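Local coordinates for protein luciferase-like enzymeAMP-CoA-ligase (Zophobas atratus, PDB 4W8O) that probably activates carboxylic acids as acyl-adenylates for ligation to coenzyme A, as a luciferase-like member of the ANL superfamily of adenylate-forming enzymes, at residues K374-V379 against G406-Y411; R378-A383 against D400-T405. All coordinates share one frame; numbering follows the deposited sequence.

Contact 1 of 2, residues K374-V379 against G406-Y411; sequences KGELRV and GDIGYY
Ile408 lies between two side chains of the facing strand and meets each with a different branch. Its CG2 meets the last carbon and the ammonium of Lys374, NZ lying 3.5 Å from Ile408 CG2. A bend at chi3 (-98°) carries the lysine obliquely across the isoleucine. The other branch ends in Ile408 CD1, which touches Glu376 CG at 3.8 Å. Beyond that methylene the carboxylate turns to its own strand: Arg378 NH2 donates an almost straight bond of 2.8 Å to Glu376 OE1, reaching its anti side from 32° out of the carboxylate plane. On the other face, Leu377 lays CD1 against the bare backbone of Gly409, 3.4 Å from Gly409 CA, a tight fit. Underneath, Gly375 and Gly409 form an antiparallel hydrogen-bonded pair, Gly375 N to Gly409 O and Gly409 N to Gly375 O, both 2.9 Å. Leu377 N continues the pattern to Asp407 O, while the carboxylate of Asp407 bridges to Arg422 and accepts from Tyr322 OH. Strands 375-379 and 407-411 run at 92° to each other, a strong twist for neighbours in one sheet, consistent with the distorted antiparallel beta-barrel subdomain of the large N-terminal domain of ANL enzymes.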
loop_
_atom_site.group_PDB
_atom_site.type_symbol
_atom_site.label_atom_id
_atom_site.label_comp_id
_atom_site.label_asym_id
_atom_site.label_seq_id
_atom_site.Cartn_x
_atom_site.Cartn_y
_atom_site.Cartn_z
ATOM N N LYS A 374 -13.533 3.008 -26.306
ATOM C CA LYS A 374 -12.744 2.076 -25.514
ATOM C C LYS A 374 -11.365 1.838 -26.130
ATOM O O LYS A 374 -11.202 1.849 -27.346
ATOM C CB LYS A 374 -13.494 0.752 -25.277
ATOM C CG LYS A 374 -13.716 -0.113 -26.507
ATOM C CD LYS A 374 -14.066 -1.552 -26.149
ATOM C CE LYS A 374 -12.836 -2.445 -26.233
ATOM N NZ LYS A 374 -13.035 -3.770 -25.576
ATOM N N GLY A 375 -10.371 1.664 -25.269
ATOM C CA GLY A 375 -8.996 1.398 -25.685
ATOM C C GLY A 375 -8.167 1.014 -24.466
ATOM O O GLY A 375 -8.723 0.731 -23.406
ATOM N N GLU A 376 -6.846 1.033 -24.613
ATOM C CA GLU A 376 -5.939 0.629 -23.543
ATOM C C GLU A 376 -5.646 1.829 -22.645
ATOM O O GLU A 376 -5.227 2.886 -23.135
ATOM C CB GLU A 376 -4.628 0.081 -24.122
ATOM C CG GLU A 376 -4.795 -0.851 -25.321
ATOM C CD GLU A 376 -3.498 -1.531 -25.747
ATOM O OE1 GLU A 376 -2.409 -0.935 -25.591
ATOM O OE2 GLU A 376 -3.568 -2.671 -26.254
ATOM N N LEU A 377 -5.879 1.684 -21.343
ATOM C CA LEU A 377 -5.514 2.746 -20.394
ATOM C C LEU A 377 -4.008 2.837 -20.214
ATOM O O LEU A 377 -3.338 1.849 -19.883
ATOM C CB LEU A 377 -6.167 2.550 -19.024
ATOM C CG LEU A 377 -7.525 3.223 -18.880
ATOM C CD1 LEU A 377 -8.561 2.447 -19.677
ATOM C CD2 LEU A 377 -7.927 3.332 -17.417
ATOM N N ARG A 378 -3.485 4.037 -20.427
ATOM C CA ARG A 378 -2.076 4.308 -20.198
ATOM C C ARG A 378 -1.922 5.542 -19.333
ATOM O O ARG A 378 -2.667 6.508 -19.480
ATOM C CB ARG A 378 -1.353 4.469 -21.526
ATOM C CG ARG A 378 -1.622 3.305 -22.461
ATOM C CD ARG A 378 -0.538 3.163 -23.491
ATOM N NE ARG A 378 -0.851 2.105 -24.445
ATOM C CZ ARG A 378 -0.348 2.029 -25.672
ATOM N NH1 ARG A 378 0.497 2.951 -26.110
ATOM N NH2 ARG A 378 -0.699 1.033 -26.469
ATOM N N VAL A 379 -0.944 5.501 -18.433
ATOM C CA VAL A 379 -0.823 6.494 -17.370
ATOM C C VAL A 379 0.628 6.926 -17.163
ATOM O O VAL A 379 1.554 6.188 -17.514
ATOM C CB VAL A 379 -1.403 5.942 -16.051
ATOM C CG1 VAL A 379 -2.886 5.630 -16.219
ATOM C CG2 VAL A 379 -0.653 4.693 -15.606
ATOM N N GLY A 406 -2.451 -2.429 -18.870
ATOM C CA GLY A 406 -2.984 -3.737 -19.227
ATOM C C GLY A 406 -4.495 -3.820 -19.122
ATOM O O GLY A 406 -5.062 -4.910 -19.242
ATOM N N ASP A 407 -5.154 -2.682 -18.912
ATOM C CA ASP A 407 -6.606 -2.638 -18.787
ATOM C C ASP A 407 -7.209 -1.947 -20.001
ATOM O O ASP A 407 -6.600 -1.045 -20.577
ATOM C CB ASP A 407 -7.026 -1.879 -17.525
ATOM C CG ASP A 407 -6.566 -2.552 -16.250
ATOM O OD1 ASP A 407 -6.824 -3.766 -16.090
ATOM O OD2 ASP A 407 -5.953 -1.864 -15.402
ATOM N N ILE A 408 -8.405 -2.387 -20.373
ATOM C CA ILE A 408 -9.202 -1.777 -21.426
ATOM C C ILE A 408 -10.303 -0.979 -20.748
ATOM O O ILE A 408 -10.960 -1.484 -19.825
ATOM C CB ILE A 408 -9.827 -2.848 -22.343
ATOM C CG1 ILE A 408 -8.738 -3.614 -23.099
ATOM C CG2 ILE A 408 -10.817 -2.238 -23.319
ATOM C CD1 ILE A 408 -7.771 -2.749 -23.881
ATOM N N GLY A 409 -10.488 0.266 -21.197
ATOM C CA GLY A 409 -11.559 1.135 -20.697
ATOM C C GLY A 409 -11.822 2.373 -21.558
ATOM O O GLY A 409 -11.417 2.433 -22.720
ATOM N N TYR A 410 -12.511 3.353 -20.976
ATOM C CA TYR A 410 -12.851 4.602 -21.653
ATOM C C TYR A 410 -13.189 5.642 -20.581
ATOM O O TYR A 410 -13.358 5.283 -19.409
ATOM C CB TYR A 410 -14.067 4.401 -22.577
ATOM C CG TYR A 410 -15.334 4.067 -21.829
ATOM C CD1 TYR A 410 -15.670 2.744 -21.550
ATOM C CD2 TYR A 410 -16.188 5.072 -21.371
ATOM C CE1 TYR A 410 -16.825 2.428 -20.849
ATOM C CE2 TYR A 410 -17.348 4.764 -20.670
ATOM C CZ TYR A 410 -17.656 3.438 -20.411
ATOM O OH TYR A 410 -18.800 3.115 -19.720
ATOM N N TYR A 411 -13.311 6.910 -20.987
ATOM C CA TYR A 411 -13.748 7.985 -20.077
ATOM C C TYR A 411 -14.953 8.770 -20.614
ATOM O O TYR A 411 -15.268 8.718 -21.801
ATOM C CB TYR A 411 -12.602 8.955 -19.757
ATOM C CG TYR A 411 -12.054 9.696 -20.956
ATOM C CD1 TYR A 411 -11.085 9.122 -21.764
ATOM C CD2 TYR A 411 -12.508 10.976 -21.282
ATOM C CE1 TYR A 411 -10.579 9.788 -22.861
ATOM C CE2 TYR A 411 -12.008 11.655 -22.383
ATOM C CZ TYR A 411 -11.044 11.052 -23.169
ATOM O OH TYR A 411 -10.535 11.704 -24.262
#

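Contact 2 of 2, residues R378-A383 against D400-T405; sequences RVKSDA and DGFLKT
Lys380 and Phe402 cross at about a right angle, with Lys380 CB set over the middle of the ring in a CH-pi contact, 3.7 Å from the Phe402 centroid. With CG anti to the backbone N (chi1 -172°) and the rest of the chain extended, the lysine runs on past the ring and delivers NZ to Asp400 O at 2.9 Å. Below them, Val379 and Leu403 form an antiparallel hydrogen-bonded pair: Val379 N donates to Leu403 O at 2.9 Å, and Leu403 N returns a bond to Val379 O. Their side chains lie alongside each other, Val379 CG2 3.9 Å from Leu403 CB, and Thr405 CG2 meets the same valine methyl crosswise. This pairing joins the middle strand of the five-stranded antiparallel sheet, 367-380, to its neighbour 403-411. On the face carrying Arg378 and Lys404, a non-hydrogen-bonded pair, Lys404 CG lies over one side of the guanidinium, 4.0 Å from Arg378 NE, a buried nitrogen with no partner in the model. Farther out, Glu366 and Asp398 both bind Arg378 NH1, and Glu395 O receives Lys404 NZ. Asp398 also accepts the backbone N-H groups of Asp400 and Phe402 through OD1, fixing the turn that presents the ring, which makes a cation-pi contact with Lys359.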
loop_
_atom_site.group_PDB
_atom_site.type_symbol
_atom_site.label_atom_id
_atom_site.label_comp_id
_atom_site.label_asym_id
_atom_site.label_seq_id
_atom_site.Cartn_x
_atom_site.Cartn_y
_atom_site.Cartn_z
ATOM N N ARG A 378 -3.485 4.037 -20.427
ATOM C CA ARG A 378 -2.076 4.308 -20.198
ATOM C C ARG A 378 -1.922 5.542 -19.333
ATOM O O ARG A 378 -2.667 6.508 -19.480
ATOM C CB ARG A 378 -1.353 4.469 -21.526
ATOM C CG ARG A 378 -1.622 3.305 -22.461
ATOM C CD ARG A 378 -0.538 3.163 -23.491
ATOM N NE ARG A 378 -0.851 2.105 -24.445
ATOM C CZ ARG A 378 -0.348 2.029 -25.672
ATOM N NH1 ARG A 378 0.497 2.951 -26.110
ATOM N NH2 ARG A 378 -0.699 1.033 -26.469
ATOM N N VAL A 379 -0.944 5.501 -18.433
ATOM C CA VAL A 379 -0.823 6.494 -17.370
ATOM C C VAL A 379 0.628 6.926 -17.163
ATOM O O VAL A 379 1.554 6.188 -17.514
ATOM C CB VAL A 379 -1.403 5.942 -16.051
ATOM C CG1 VAL A 379 -2.886 5.630 -16.219
ATOM C CG2 VAL A 379 -0.653 4.693 -15.606
ATOM N N LYS A 380 0.814 8.128 -16.609
ATOM C CA LYS A 380 2.150 8.684 -16.398
ATOM C C LYS A 380 2.165 9.672 -15.243
ATOM O O LYS A 380 1.324 10.551 -15.170
ATOM C CB LYS A 380 2.650 9.381 -17.666
ATOM C CG LYS A 380 4.108 9.815 -17.598
ATOM C CD LYS A 380 4.573 10.367 -18.933
ATOM C CE LYS A 380 6.017 10.842 -18.888
ATOM N NZ LYS A 380 6.471 11.312 -20.233
ATOM N N SER A 381 3.130 9.498 -14.343
ATOM C CA SER A 381 3.311 10.371 -13.189
ATOM C C SER A 381 4.645 10.082 -12.520
ATOM O O SER A 381 5.322 9.099 -12.842
ATOM C CB SER A 381 2.199 10.158 -12.159
ATOM O OG SER A 381 2.452 9.031 -11.332
ATOM N N ASP A 382 4.986 10.922 -11.548
ATOM C CA ASP A 382 6.212 10.765 -10.779
ATOM C C ASP A 382 6.120 9.635 -9.755
ATOM O O ASP A 382 7.110 9.345 -9.095
ATOM C CB ASP A 382 6.558 12.069 -10.049
ATOM C CG ASP A 382 7.020 13.166 -10.983
ATOM O OD1 ASP A 382 7.242 12.913 -12.196
ATOM O OD2 ASP A 382 7.175 14.296 -10.481
ATOM N N ALA A 383 4.942 9.007 -9.629
ATOM C CA ALA A 383 4.728 7.864 -8.733
ATOM C C ALA A 383 5.013 6.529 -9.415
ATOM O O ALA A 383 4.851 5.475 -8.816
ATOM C CB ALA A 383 3.295 7.866 -8.214
ATOM N N ASP A 400 5.936 7.347 -25.361
ATOM C CA ASP A 400 5.918 8.612 -24.619
ATOM C C ASP A 400 6.166 8.428 -23.114
ATOM O O ASP A 400 5.912 9.342 -22.329
ATOM C CB ASP A 400 4.579 9.328 -24.846
ATOM C CG ASP A 400 4.388 9.782 -26.285
ATOM O OD1 ASP A 400 5.380 10.132 -26.952
ATOM O OD2 ASP A 400 3.233 9.811 -26.752
ATOM N N GLY A 401 6.660 7.256 -22.715
ATOM C CA GLY A 401 6.973 6.979 -21.309
ATOM C C GLY A 401 5.765 6.735 -20.415
ATOM O O GLY A 401 5.870 6.855 -19.195
ATOM N N PHE A 402 4.615 6.400 -21.010
ATOM C CA PHE A 402 3.404 6.116 -20.235
ATOM C C PHE A 402 3.391 4.646 -19.869
ATOM O O PHE A 402 3.726 3.808 -20.697
ATOM C CB PHE A 402 2.138 6.406 -21.038
ATOM C CG PHE A 402 1.741 7.860 -21.081
ATOM C CD1 PHE A 402 2.547 8.802 -21.711
ATOM C CD2 PHE A 402 0.536 8.275 -20.527
ATOM C CE1 PHE A 402 2.166 10.139 -21.772
ATOM C CE2 PHE A 402 0.152 9.608 -20.579
ATOM C CZ PHE A 402 0.968 10.543 -21.200
ATOM N N LEU A 403 2.992 4.340 -18.636
ATOM C CA LEU A 403 2.807 2.956 -18.189
ATOM C C LEU A 403 1.567 2.367 -18.855
ATOM O O LEU A 403 0.492 2.962 -18.813
ATOM C CB LEU A 403 2.652 2.888 -16.663
ATOM C CG LEU A 403 2.316 1.525 -16.029
ATOM C CD1 LEU A 403 3.515 0.579 -16.064
ATOM C CD2 LEU A 403 1.821 1.699 -14.597
ATOM N N LYS A 404 1.721 1.197 -19.460
ATOM C CA LYS A 404 0.586 0.456 -20.009
ATOM C C LYS A 404 -0.060 -0.301 -18.855
ATOM O O LYS A 404 0.586 -1.145 -18.250
ATOM C CB LYS A 404 1.064 -0.519 -21.083
ATOM C CG LYS A 404 1.827 0.139 -22.226
ATOM C CD LYS A 404 2.428 -0.917 -23.133
ATOM C CE LYS A 404 3.368 -0.316 -24.156
ATOM N NZ LYS A 404 4.247 -1.368 -24.745
ATOM N N THR A 405 -1.310 0.017 -18.526
ATOM C CA THR A 405 -1.960 -0.589 -17.360
ATOM C C THR A 405 -2.385 -2.030 -17.605
ATOM O O THR A 405 -2.677 -2.759 -16.653
ATOM C CB THR A 405 -3.228 0.165 -16.928
ATOM O OG1 THR A 405 -4.195 0.115 -17.986
ATOM C CG2 THR A 405 -2.908 1.604 -16.547
#

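Contacts 1 and 2 are successive lengths of one strand pairing, 367-380 with 403-411, their centres about 12 Å apart. They share Arg378 and Val379, and the second strand turns a corner at Gly406, so the pairing angle changes from 139° in contact 2 to 92° in contact 1. Thr405 OG1 spans the corner, lying 2.7 Å from Leu377 O in a probable hydrogen bond and also bonding to Asp407 N. Both contacts come close to residues of the ligand pocket: Leu403 and Thr405 touch Met324, which lines the pocket holding the polyethylene glycol molecule, while Leu403 also touches Glu326 of that pocket and Asp407 bonds to the hydroxyl of Tyr322, which sits between the pocket residues Gly321 and Gly323.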